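Local coordinates for thiamine-monophosphate kinase (Aquifex aeolicus, PDB 1VQV), which catalyses the ATP-dependent phosphorylation of thiamine monophosphate to thiamine diphosphate, the active form of vitamin B1, at residues Lys63-Ser66 with Val67-Asp71; Ala180-Gln183 with Arg184-Pro188; Lys196-Gln199 with Lys200-Ala204; Met206-Ser209 with Asp210-Ala214. One frame throughout, in Å; residues are numbered along the deposited sequence.

Interaction 1. Residues Lys63-Ser66 with Val67-Asp71; sequences KAIS and VNVSD
Lys-63 and Val-67 meet one turn apart on helix 57-73. The Lys-63 side chain leaves CB with CG anti to the backbone N (chi1 -166°), and this sets it beside the next turn. CG touches CG2 of Val-67 at 3.9 Å, and the two side chains cross at a slant. Beyond CG the chain is extended. CD passes on to the stretch after helix 176-186, where it packs against Pro-188, and the lysine also touches Tyr-262. At the tip, NZ is hydrogen-bonded to the backbone O of His-185. The polar end of this buried lysine therefore has its partner in another helix, while its first methylenes pack within their own.

Three backbone bonds, each from a residue to the one four places before it, run beneath these side chains. Val-67 N bonds to Lys-63 O at 2.9 Å with a nearly straight N-H...O angle of 165°. Val-69 N reaches Ile-65 O at 3.1 Å. Ser-66 O takes Ser-70 N at 3.0 Å, and Ser-70 OG adds a weak bond to the same oxygen at 3.2 Å.

A second apolar pair lies one turn apart: CG2 of Ile-65 meets CG2 of Val-69 at 3.8 Å. Both residues also touch Tyr-111 of helix 94-111. Ser-66 OG is hydrogen-bonded to the hydroxyl of that tyrosine. Ala-64 and Asn-68 turn to strand 127-136.

The arrangement is that of a buried helix packed on the sheet of a PurM-like N-terminal domain. It leads to Asp-71, a ligand of three magnesium ions in the active site.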
loop_
_atom_site.group_PDB
_atom_site.type_symbol
_atom_site.label_atom_id
_atom_site.label_comp_id
_atom_site.label_asym_id
_atom_site.label_seq_id
_atom_site.Cartn_x
_atom_site.Cartn_y
_atom_site.Cartn_z
ATOM N N LYS B 63 -3.718 -0.112 -15.658
ATOM C CA LYS B 63 -2.552 -0.896 -15.299
ATOM C C LYS B 63 -2.355 -0.992 -13.781
ATOM O O LYS B 63 -2.019 -2.051 -13.271
ATOM C CB LYS B 63 -1.312 -0.296 -15.956
ATOM C CG LYS B 63 -0.106 -1.190 -15.946
ATOM C CD LYS B 63 0.869 -0.767 -17.014
ATOM C CE LYS B 63 2.106 -1.641 -17.003
ATOM N NZ LYS B 63 3.085 -1.239 -18.051
ATOM N N ALA B 64 -2.578 0.103 -13.059
ATOM C CA ALA B 64 -2.394 0.100 -11.610
ATOM C C ALA B 64 -3.174 -1.033 -10.951
ATOM O O ALA B 64 -2.690 -1.674 -10.019
ATOM C CB ALA B 64 -2.810 1.436 -11.026
ATOM N N ILE B 65 -4.382 -1.277 -11.436
ATOM C CA ILE B 65 -5.215 -2.345 -10.911
ATOM C C ILE B 65 -4.831 -3.708 -11.509
ATOM O O ILE B 65 -4.770 -4.711 -10.810
ATOM C CB ILE B 65 -6.700 -2.058 -11.201
ATOM C CG1 ILE B 65 -7.156 -0.855 -10.371
ATOM C CG2 ILE B 65 -7.550 -3.303 -10.923
ATOM C CD1 ILE B 65 -7.086 -1.050 -8.879
ATOM N N SER B 66 -4.549 -3.731 -12.804
ATOM C CA SER B 66 -4.188 -4.972 -13.471
ATOM C C SER B 66 -2.916 -5.655 -12.986
ATOM O O SER B 66 -2.869 -6.874 -12.941
ATOM C CB SER B 66 -4.100 -4.758 -14.984
ATOM O OG SER B 66 -5.395 -4.742 -15.564
ATOM N N VAL B 67 -1.884 -4.900 -12.634
ATOM C CA VAL B 67 -0.666 -5.544 -12.183
ATOM C C VAL B 67 -0.943 -6.316 -10.897
ATOM O O VAL B 67 -0.534 -7.470 -10.756
ATOM C CB VAL B 67 0.468 -4.527 -11.947
ATOM C CG1 VAL B 67 1.706 -5.236 -11.427
ATOM C CG2 VAL B 67 0.800 -3.818 -13.249
ATOM N N ASN B 68 -1.650 -5.699 -9.959
ATOM C CA ASN B 68 -1.945 -6.379 -8.710
ATOM C C ASN B 68 -2.841 -7.583 -8.887
ATOM O O ASN B 68 -2.703 -8.573 -8.176
ATOM C CB ASN B 68 -2.584 -5.428 -7.708
ATOM C CG ASN B 68 -1.566 -4.635 -6.970
ATOM O OD1 ASN B 68 -0.489 -5.134 -6.685
ATOM N ND2 ASN B 68 -1.893 -3.399 -6.644
ATOM N N VAL B 69 -3.765 -7.493 -9.836
ATOM C CA VAL B 69 -4.693 -8.585 -10.107
ATOM C C VAL B 69 -3.957 -9.801 -10.691
ATOM O O VAL B 69 -4.292 -10.939 -10.390
ATOM C CB VAL B 69 -5.812 -8.121 -11.088
ATOM C CG1 VAL B 69 -6.702 -9.286 -11.454
ATOM C CG2 VAL B 69 -6.642 -7.011 -10.456
ATOM N N SER B 70 -2.944 -9.543 -11.511
ATOM C CA SER B 70 -2.166 -10.599 -12.136
ATOM C C SER B 70 -1.386 -11.465 -11.159
ATOM O O SER B 70 -1.028 -12.592 -11.483
ATOM C CB SER B 70 -1.204 -10.011 -13.164
ATOM O OG SER B 70 -1.909 -9.634 -14.332
ATOM N N ASP B 71 -1.117 -10.922 -9.975
ATOM C CA ASP B 71 -0.400 -11.638 -8.933
ATOM C C ASP B 71 -1.370 -12.479 -8.129
ATOM O O ASP B 71 -1.066 -13.624 -7.781
ATOM C CB ASP B 71 0.293 -10.658 -8.005
ATOM C CG ASP B 71 1.386 -9.901 -8.691
ATOM O OD1 ASP B 71 2.264 -10.566 -9.291
ATOM O OD2 ASP B 71 1.361 -8.647 -8.635
#

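Interaction 2. Residues Ala180-Gln183 with Arg184-Pro188; sequences ALIQ and RHLRP. With PO4 (phosphate ion), chain F.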
loop_
_atom_site.group_PDB
_atom_site.type_symbol
_atom_site.label_atom_id
_atom_site.label_comp_id
_atom_site.label_asym_id
_atom_site.label_seq_id
_atom_site.Cartn_x
_atom_site.Cartn_y
_atom_site.Cartn_z
ATOM N N ALA B 180 -0.750 -2.853 -31.085
ATOM C CA ALA B 180 -1.154 -4.002 -30.285
ATOM C C ALA B 180 -0.065 -4.361 -29.284
ATOM O O ALA B 180 -0.352 -4.858 -28.194
ATOM C CB ALA B 180 -1.441 -5.189 -31.186
ATOM N N LEU B 181 1.183 -4.099 -29.664
ATOM C CA LEU B 181 2.336 -4.382 -28.812
ATOM C C LEU B 181 2.425 -3.398 -27.658
ATOM O O LEU B 181 2.702 -3.779 -26.515
ATOM C CB LEU B 181 3.628 -4.317 -29.632
ATOM C CG LEU B 181 3.888 -5.515 -30.545
ATOM C CD1 LEU B 181 5.158 -5.302 -31.378
ATOM C CD2 LEU B 181 4.014 -6.755 -29.679
ATOM N N ILE B 182 2.196 -2.129 -27.985
ATOM C CA ILE B 182 2.237 -1.044 -27.016
ATOM C C ILE B 182 1.087 -1.227 -26.037
ATOM O O ILE B 182 1.246 -1.091 -24.830
ATOM C CB ILE B 182 2.081 0.329 -27.729
ATOM C CG1 ILE B 182 3.073 0.424 -28.896
ATOM C CG2 ILE B 182 2.310 1.477 -26.743
ATOM C CD1 ILE B 182 3.020 1.732 -29.676
ATOM N N GLN B 183 -0.079 -1.542 -26.570
ATOM C CA GLN B 183 -1.247 -1.727 -25.743
ATOM C C GLN B 183 -1.031 -2.856 -24.733
ATOM O O GLN B 183 -1.465 -2.758 -23.591
ATOM C CB GLN B 183 -2.469 -1.961 -26.649
ATOM C CG GLN B 183 -2.720 -0.746 -27.580
ATOM C CD GLN B 183 -4.016 -0.791 -28.405
ATOM O OE1 GLN B 183 -4.370 0.195 -29.080
ATOM N NE2 GLN B 183 -4.722 -1.924 -28.358
ATOM N N ARG B 184 -0.332 -3.913 -25.142
ATOM C CA ARG B 184 -0.055 -5.047 -24.258
ATOM C C ARG B 184 0.828 -4.640 -23.086
ATOM O O ARG B 184 0.815 -5.267 -22.018
ATOM C CB ARG B 184 0.626 -6.174 -25.047
ATOM C CG ARG B 184 -0.365 -7.172 -25.641
ATOM C CD ARG B 184 0.117 -7.851 -26.911
ATOM N NE ARG B 184 -1.045 -8.266 -27.700
ATOM C CZ ARG B 184 -1.020 -8.598 -28.988
ATOM N NH1 ARG B 184 0.116 -8.587 -29.671
ATOM N NH2 ARG B 184 -2.151 -8.903 -29.602
ATOM N N HIS B 185 1.592 -3.579 -23.288
ATOM C CA HIS B 185 2.485 -3.097 -22.256
ATOM C C HIS B 185 1.836 -1.997 -21.433
ATOM O O HIS B 185 2.060 -1.899 -20.234
ATOM C CB HIS B 185 3.781 -2.605 -22.900
ATOM C CG HIS B 185 4.713 -1.930 -21.949
ATOM N ND1 HIS B 185 4.720 -0.567 -21.759
ATOM C CD2 HIS B 185 5.669 -2.428 -21.132
ATOM C CE1 HIS B 185 5.642 -0.250 -20.867
ATOM N NE2 HIS B 185 6.232 -1.362 -20.471
ATOM N N LEU B 186 1.008 -1.186 -22.075
ATOM C CA LEU B 186 0.351 -0.083 -21.387
ATOM C C LEU B 186 -0.961 -0.468 -20.702
ATOM O O LEU B 186 -1.216 -0.084 -19.562
ATOM C CB LEU B 186 0.103 1.070 -22.369
ATOM C CG LEU B 186 0.653 2.438 -21.958
ATOM C CD1 LEU B 186 2.093 2.277 -21.545
ATOM C CD2 LEU B 186 0.546 3.419 -23.113
ATOM N N ARG B 187 -1.793 -1.223 -21.408
ATOM C CA ARG B 187 -3.084 -1.653 -20.891
ATOM C C ARG B 187 -3.183 -3.172 -20.910
ATOM O O ARG B 187 -4.024 -3.726 -21.614
ATOM C CB ARG B 187 -4.218 -1.066 -21.745
ATOM C CG ARG B 187 -5.090 -0.043 -21.046
ATOM C CD ARG B 187 -6.495 0.085 -21.671
ATOM N NE ARG B 187 -7.282 -1.138 -21.492
ATOM C CZ ARG B 187 -8.575 -1.160 -21.173
ATOM N NH1 ARG B 187 -9.239 -0.031 -20.988
ATOM N NH2 ARG B 187 -9.216 -2.315 -21.062
ATOM N N PRO B 188 -2.330 -3.868 -20.141
ATOM C CA PRO B 188 -2.391 -5.333 -20.126
ATOM C C PRO B 188 -3.659 -5.844 -19.447
ATOM O O PRO B 188 -4.280 -5.119 -18.685
ATOM C CB PRO B 188 -1.130 -5.719 -19.364
ATOM C CG PRO B 188 -0.962 -4.579 -18.407
ATOM C CD PRO B 188 -1.256 -3.378 -19.259
HETATM P P PO4 F . -8.289 3.147 -23.182
HETATM O O1 PO4 F . -9.183 2.296 -24.012
HETATM O O2 PO4 F . -6.914 3.116 -23.738
HETATM O O3 PO4 F . -8.792 4.548 -23.185
HETATM O O4 PO4 F . -8.265 2.629 -21.786
#
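Arg-184 folds back over Ala-180 in the last turns of helix 176-186, where the helix ends and the chain turns off through Arg-187 to Pro-188. Its side chain is extended from CG to NE. CB of Ala-180 lies over one face of the guanidinium, near the rim, 4.0 Å from NH1. The charge is met elsewhere: NH1 forms a salt bridge with Asp-159, and Glu-239 adds a long, weak ion pair. Without the guanidinium, as with an alanine here, Asp-159 would probably lose its charged mate and the methyl of Ala-180 its cover.

The backbone acceptors are used in turn. Ala-180 O takes Arg-184 N at 3.2 Å. Leu-181 O accepts a weak bond from His-185 N at 3.4 Å. Ile-182 O accepts from both Leu-186 N, at 2.8 Å, and His-185 N, at 2.9 Å. This double use fits a helix that is tightening at its end. Gln-183 O is taken by Arg-187 N at 2.7 Å, although Arg-187 has already left helical geometry.

Apolar contact along the helix is slight; Ile-182 also packs on Leu-167 and Tyr-174. The Arg-187 side chain leads off from the helix and makes a cation-pi contact with Trp-62. Bent at chi3 (66°), its chain brings NH1 to a phosphate ion, probably from the crystallisation liquor. NH1 donates to O4 of the phosphate at 2.9 Å and 161°, with O4 in the guanidinium plane at its edge.

Interaction 3. Residues Lys196-Gln199 with Lys200-Ala204; sequences KHIQ and KYANA
His-197 and Tyr-201 pair one turn apart where helix 195-201 comes to its end. The chain then enters strand 204-208, an outer strand of the seven-stranded mixed sheet. At the junction Asn-203 and Ala-204 both face Thr-267 in a classic beta bulge.

The aromatic contact is oblique, neither a stack nor edge-to-face. The ring centroids are 5.5 Å apart and the planes are inclined at 41°. With CG anti to the backbone N (chi1 -174°), the His-197 ring is carried to the side where Tyr-201 lies. CB of Tyr-201 sits over one face of the imidazole, 4.3 Å from its centroid, as a CH-pi contact. CD1 of the tyrosine reaches ND1 at 3.9 Å.

The polar contacts are few. Tyr-201 N bonds to His-197 O at 2.8 Å, and Ala-202 N makes a weak bond to Ile-198 O at 3.5 Å. The helix is thus loosely closed. The imidazole has its own partner in the sheet, for NE2 is hydrogen-bonded to NE2 of His-268. An alanine at His-197 is likely to leave His-268 without this bond and Tyr-201 CB without the ring beneath it.

The apolar contact is on the buried side. Ile-198 also packs there on Leu-264 and Phe-266 of strand 263-268. Its CG2 meets the CB methyl of Ala-202 at 3.9 Å, and its CD1 lies 4.0 Å from the same methyl.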
loop_
_atom_site.group_PDB
_atom_site.type_symbol
_atom_site.label_atom_id
_atom_site.label_comp_id
_atom_site.label_asym_id
_atom_site.label_seq_id
_atom_site.Cartn_x
_atom_site.Cartn_y
_atom_site.Cartn_z
ATOM N N LYS B 196 -10.062 -20.401 -12.364
ATOM C CA LYS B 196 -10.607 -21.748 -12.177
ATOM C C LYS B 196 -9.586 -22.840 -12.500
ATOM O O LYS B 196 -9.412 -23.792 -11.740
ATOM C CB LYS B 196 -11.835 -21.930 -13.057
ATOM C CG LYS B 196 -12.901 -20.888 -12.825
ATOM C CD LYS B 196 -13.443 -20.966 -11.406
ATOM C CE LYS B 196 -14.710 -20.144 -11.274
ATOM N NZ LYS B 196 -15.729 -20.614 -12.244
ATOM N N HIS B 197 -8.906 -22.695 -13.629
ATOM C CA HIS B 197 -7.930 -23.688 -14.028
ATOM C C HIS B 197 -6.768 -23.792 -13.060
ATOM O O HIS B 197 -6.361 -24.885 -12.699
ATOM C CB HIS B 197 -7.383 -23.394 -15.428
ATOM C CG HIS B 197 -6.477 -24.468 -15.942
ATOM N ND1 HIS B 197 -6.952 -25.651 -16.464
ATOM C CD2 HIS B 197 -5.126 -24.572 -15.934
ATOM C CE1 HIS B 197 -5.933 -26.440 -16.753
ATOM N NE2 HIS B 197 -4.815 -25.808 -16.441
ATOM N N ILE B 198 -6.233 -22.650 -12.645
ATOM C CA ILE B 198 -5.088 -22.638 -11.733
ATOM C C ILE B 198 -5.426 -23.066 -10.303
ATOM O O ILE B 198 -4.633 -23.758 -9.657
ATOM C CB ILE B 198 -4.442 -21.244 -11.691
ATOM C CG1 ILE B 198 -3.956 -20.856 -13.093
ATOM C CG2 ILE B 198 -3.300 -21.233 -10.698
ATOM C CD1 ILE B 198 -2.871 -21.749 -13.658
ATOM N N GLN B 199 -6.597 -22.642 -9.826
ATOM C CA GLN B 199 -7.072 -22.961 -8.482
ATOM C C GLN B 199 -7.551 -24.407 -8.449
ATOM O O GLN B 199 -8.173 -24.835 -7.476
ATOM C CB GLN B 199 -8.254 -22.040 -8.068
ATOM C CG GLN B 199 -9.656 -22.460 -8.615
ATOM C CD GLN B 199 -10.849 -21.581 -8.137
ATOM O OE1 GLN B 199 -10.887 -20.361 -8.354
ATOM N NE2 GLN B 199 -11.834 -22.221 -7.507
ATOM N N LYS B 200 -7.252 -25.164 -9.498
ATOM C CA LYS B 200 -7.725 -26.539 -9.582
ATOM C C LYS B 200 -6.759 -27.550 -10.169
ATOM O O LYS B 200 -6.847 -28.735 -9.861
ATOM C CB LYS B 200 -9.016 -26.564 -10.398
ATOM C CG LYS B 200 -9.557 -27.938 -10.746
ATOM C CD LYS B 200 -10.593 -28.419 -9.735
ATOM C CE LYS B 200 -11.432 -29.536 -10.337
ATOM N NZ LYS B 200 -11.995 -29.084 -11.640
ATOM N N TYR B 201 -5.834 -27.096 -11.003
ATOM C CA TYR B 201 -4.915 -28.028 -11.630
ATOM C C TYR B 201 -3.444 -27.710 -11.517
ATOM O O TYR B 201 -2.602 -28.573 -11.747
ATOM C CB TYR B 201 -5.282 -28.191 -13.109
ATOM C CG TYR B 201 -6.531 -29.011 -13.330
ATOM C CD1 TYR B 201 -7.687 -28.441 -13.860
ATOM C CD2 TYR B 201 -6.566 -30.359 -12.963
ATOM C CE1 TYR B 201 -8.846 -29.199 -14.012
ATOM C CE2 TYR B 201 -7.707 -31.117 -13.110
ATOM C CZ TYR B 201 -8.840 -30.539 -13.628
ATOM O OH TYR B 201 -9.982 -31.282 -13.732
ATOM N N ALA B 202 -3.118 -26.478 -11.162
ATOM C CA ALA B 202 -1.710 -26.130 -11.059
ATOM C C ALA B 202 -1.065 -26.608 -9.768
ATOM O O ALA B 202 -1.632 -26.444 -8.695
ATOM C CB ALA B 202 -1.536 -24.626 -11.199
ATOM N N ASN B 203 0.113 -27.216 -9.890
ATOM C CA ASN B 203 0.864 -27.669 -8.726
ATOM C C ASN B 203 1.834 -26.553 -8.425
ATOM O O ASN B 203 2.197 -26.328 -7.281
ATOM C CB ASN B 203 1.678 -28.921 -9.009
ATOM C CG ASN B 203 0.844 -30.062 -9.457
ATOM O OD1 ASN B 203 -0.194 -30.363 -8.869
ATOM N ND2 ASN B 203 1.291 -30.722 -10.511
ATOM N N ALA B 204 2.270 -25.876 -9.477
ATOM C CA ALA B 204 3.173 -24.741 -9.356
ATOM C C ALA B 204 2.591 -23.643 -10.265
ATOM O O ALA B 204 2.122 -23.943 -11.365
ATOM C CB ALA B 204 4.590 -25.133 -9.809
#

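Interaction 4. Residues Met206-Ser209 with Asp210-Ala214; sequences MDIS and DGLVA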
loop_
_atom_site.group_PDB
_atom_site.type_symbol
_atom_site.label_atom_id
_atom_site.label_comp_id
_atom_site.label_asym_id
_atom_site.label_seq_id
_atom_site.Cartn_x
_atom_site.Cartn_y
_atom_site.Cartn_z
HETATM N N MSE B 206 2.670 -18.973 -11.118
HETATM C CA MSE B 206 3.253 -17.658 -10.871
HETATM C C MSE B 206 3.178 -16.766 -12.105
HETATM O O MSE B 206 3.204 -17.239 -13.242
HETATM C CB MSE B 206 4.717 -17.783 -10.482
HETATM C CG MSE B 206 5.647 -17.811 -11.669
HETATM SE SE MSE B 206 7.521 -17.952 -11.123
HETATM C CE MSE B 206 7.657 -19.891 -11.155
ATOM N N ASP B 207 3.113 -15.462 -11.869
ATOM C CA ASP B 207 3.060 -14.502 -12.954
ATOM C C ASP B 207 4.468 -14.215 -13.484
ATOM O O ASP B 207 5.410 -14.032 -12.714
ATOM C CB ASP B 207 2.389 -13.214 -12.465
ATOM C CG ASP B 207 2.378 -12.127 -13.517
ATOM O OD1 ASP B 207 3.463 -11.563 -13.800
ATOM O OD2 ASP B 207 1.285 -11.844 -14.059
ATOM N N ILE B 208 4.613 -14.227 -14.804
ATOM C CA ILE B 208 5.895 -13.939 -15.415
ATOM C C ILE B 208 6.049 -12.422 -15.336
ATOM O O ILE B 208 5.397 -11.667 -16.062
ATOM C CB ILE B 208 5.929 -14.418 -16.870
ATOM C CG1 ILE B 208 5.661 -15.931 -16.903
ATOM C CG2 ILE B 208 7.283 -14.076 -17.504
ATOM C CD1 ILE B 208 5.546 -16.511 -18.294
ATOM N N SER B 209 6.906 -11.986 -14.419
ATOM C CA SER B 209 7.120 -10.568 -14.186
ATOM C C SER B 209 8.556 -10.126 -14.436
ATOM O O SER B 209 8.802 -8.958 -14.735
ATOM C CB SER B 209 6.701 -10.225 -12.753
ATOM O OG SER B 209 7.277 -11.140 -11.839
ATOM N N ASP B 210 9.501 -11.051 -14.308
ATOM C CA ASP B 210 10.897 -10.719 -14.549
ATOM C C ASP B 210 11.397 -11.402 -15.828
ATOM O O ASP B 210 12.584 -11.339 -16.146
ATOM C CB ASP B 210 11.773 -11.168 -13.379
ATOM C CG ASP B 210 11.075 -11.053 -12.039
ATOM O OD1 ASP B 210 10.771 -9.915 -11.598
ATOM O OD2 ASP B 210 10.829 -12.111 -11.413
ATOM N N GLY B 211 10.497 -12.052 -16.560
ATOM C CA GLY B 211 10.905 -12.746 -17.768
ATOM C C GLY B 211 10.898 -14.248 -17.550
ATOM O O GLY B 211 11.106 -14.727 -16.431
ATOM N N LEU B 212 10.674 -14.996 -18.620
ATOM C CA LEU B 212 10.611 -16.442 -18.521
ATOM C C LEU B 212 11.781 -17.058 -17.762
ATOM O O LEU B 212 11.616 -17.509 -16.628
ATOM C CB LEU B 212 10.515 -17.049 -19.912
ATOM C CG LEU B 212 10.418 -18.573 -19.885
ATOM C CD1 LEU B 212 9.176 -19.034 -19.116
ATOM C CD2 LEU B 212 10.386 -19.056 -21.311
ATOM N N VAL B 213 12.954 -17.078 -18.390
ATOM C CA VAL B 213 14.153 -17.636 -17.775
ATOM C C VAL B 213 14.292 -17.298 -16.294
ATOM O O VAL B 213 14.440 -18.190 -15.460
ATOM C CB VAL B 213 15.422 -17.152 -18.501
ATOM C CG1 VAL B 213 15.406 -17.625 -19.945
ATOM C CG2 VAL B 213 15.485 -15.635 -18.467
ATOM N N ALA B 214 14.239 -16.011 -15.967
ATOM C CA ALA B 214 14.364 -15.571 -14.582
ATOM C C ALA B 214 13.371 -16.282 -13.658
ATOM O O ALA B 214 13.780 -16.931 -12.700
ATOM C CB ALA B 214 14.174 -14.042 -14.488
#
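Ile-208 lies against the start of helix 212-222, across a short turn from Gly-211 and Leu-212. Its conformation splits the work between two branches. A chi1 of -59° sets CG1 beside the backbone N and leaves CG2 anti to it. CG2 touches C of Gly-211 at 3.6 Å and N of Leu-212 at 3.7 Å. The other branch is extended, and it carries CD1 to CD1 of Leu-212 at 4.5 Å. That is a loose contact. Leu-157 and Leu-265 also touch Ile-208.

Ser-209 is set differently. Its OG stands between the backbone N and the carbonyl carbon (chi1 49°). OG is 3.7 Å from OD2 of Asp-210, so the hydroxyl and the carboxylate are neighbours without a hydrogen bond. The backbone is held instead by one carboxylate of the helix: Asp-215 OD2 accepts from both Ser-209 N and Asp-210 N. This ties the turn to the helix that follows. Gly-211 holds the N-cap position. With its backbone angles a CB would press on the carbonyl O of Asp-210, which explains a glycine at this place.

Asp-207, just before, touches Ser-70 and Asp-71 of helix 57-73. Ser-209 touches Glu-260, a substrate-binding residue.

The arrangement is a strand-turn-helix connection at the active site. It places three binding residues close together in sequence: Asp-207 and Asp-210 bind magnesium, and Ser-209 binds ATP.

The four contacts follow one another along the chain. Interaction 1 belongs to helix 57-73 of the N-terminal PurM-like domain. Interactions 2, 3 and 4 come later, on helix 176-186, helix 195-201 and the junction of strand 204-208 with helix 212-222. Interaction 1 touches two of them. Lys-63 meets the end of helix 176-186 in interaction 2, and nearer the C-terminal end of helix 57-73, Ser-70 packs on Asp-207 of interaction 4. Interaction 3 adjoins interaction 4 in sequence, with centres about 18 Å apart. Helix 57-73 thus meets interactions 2 and 4, but not interaction 3, and its end brings Asp-71 beside Asp-207 at the magnesium site.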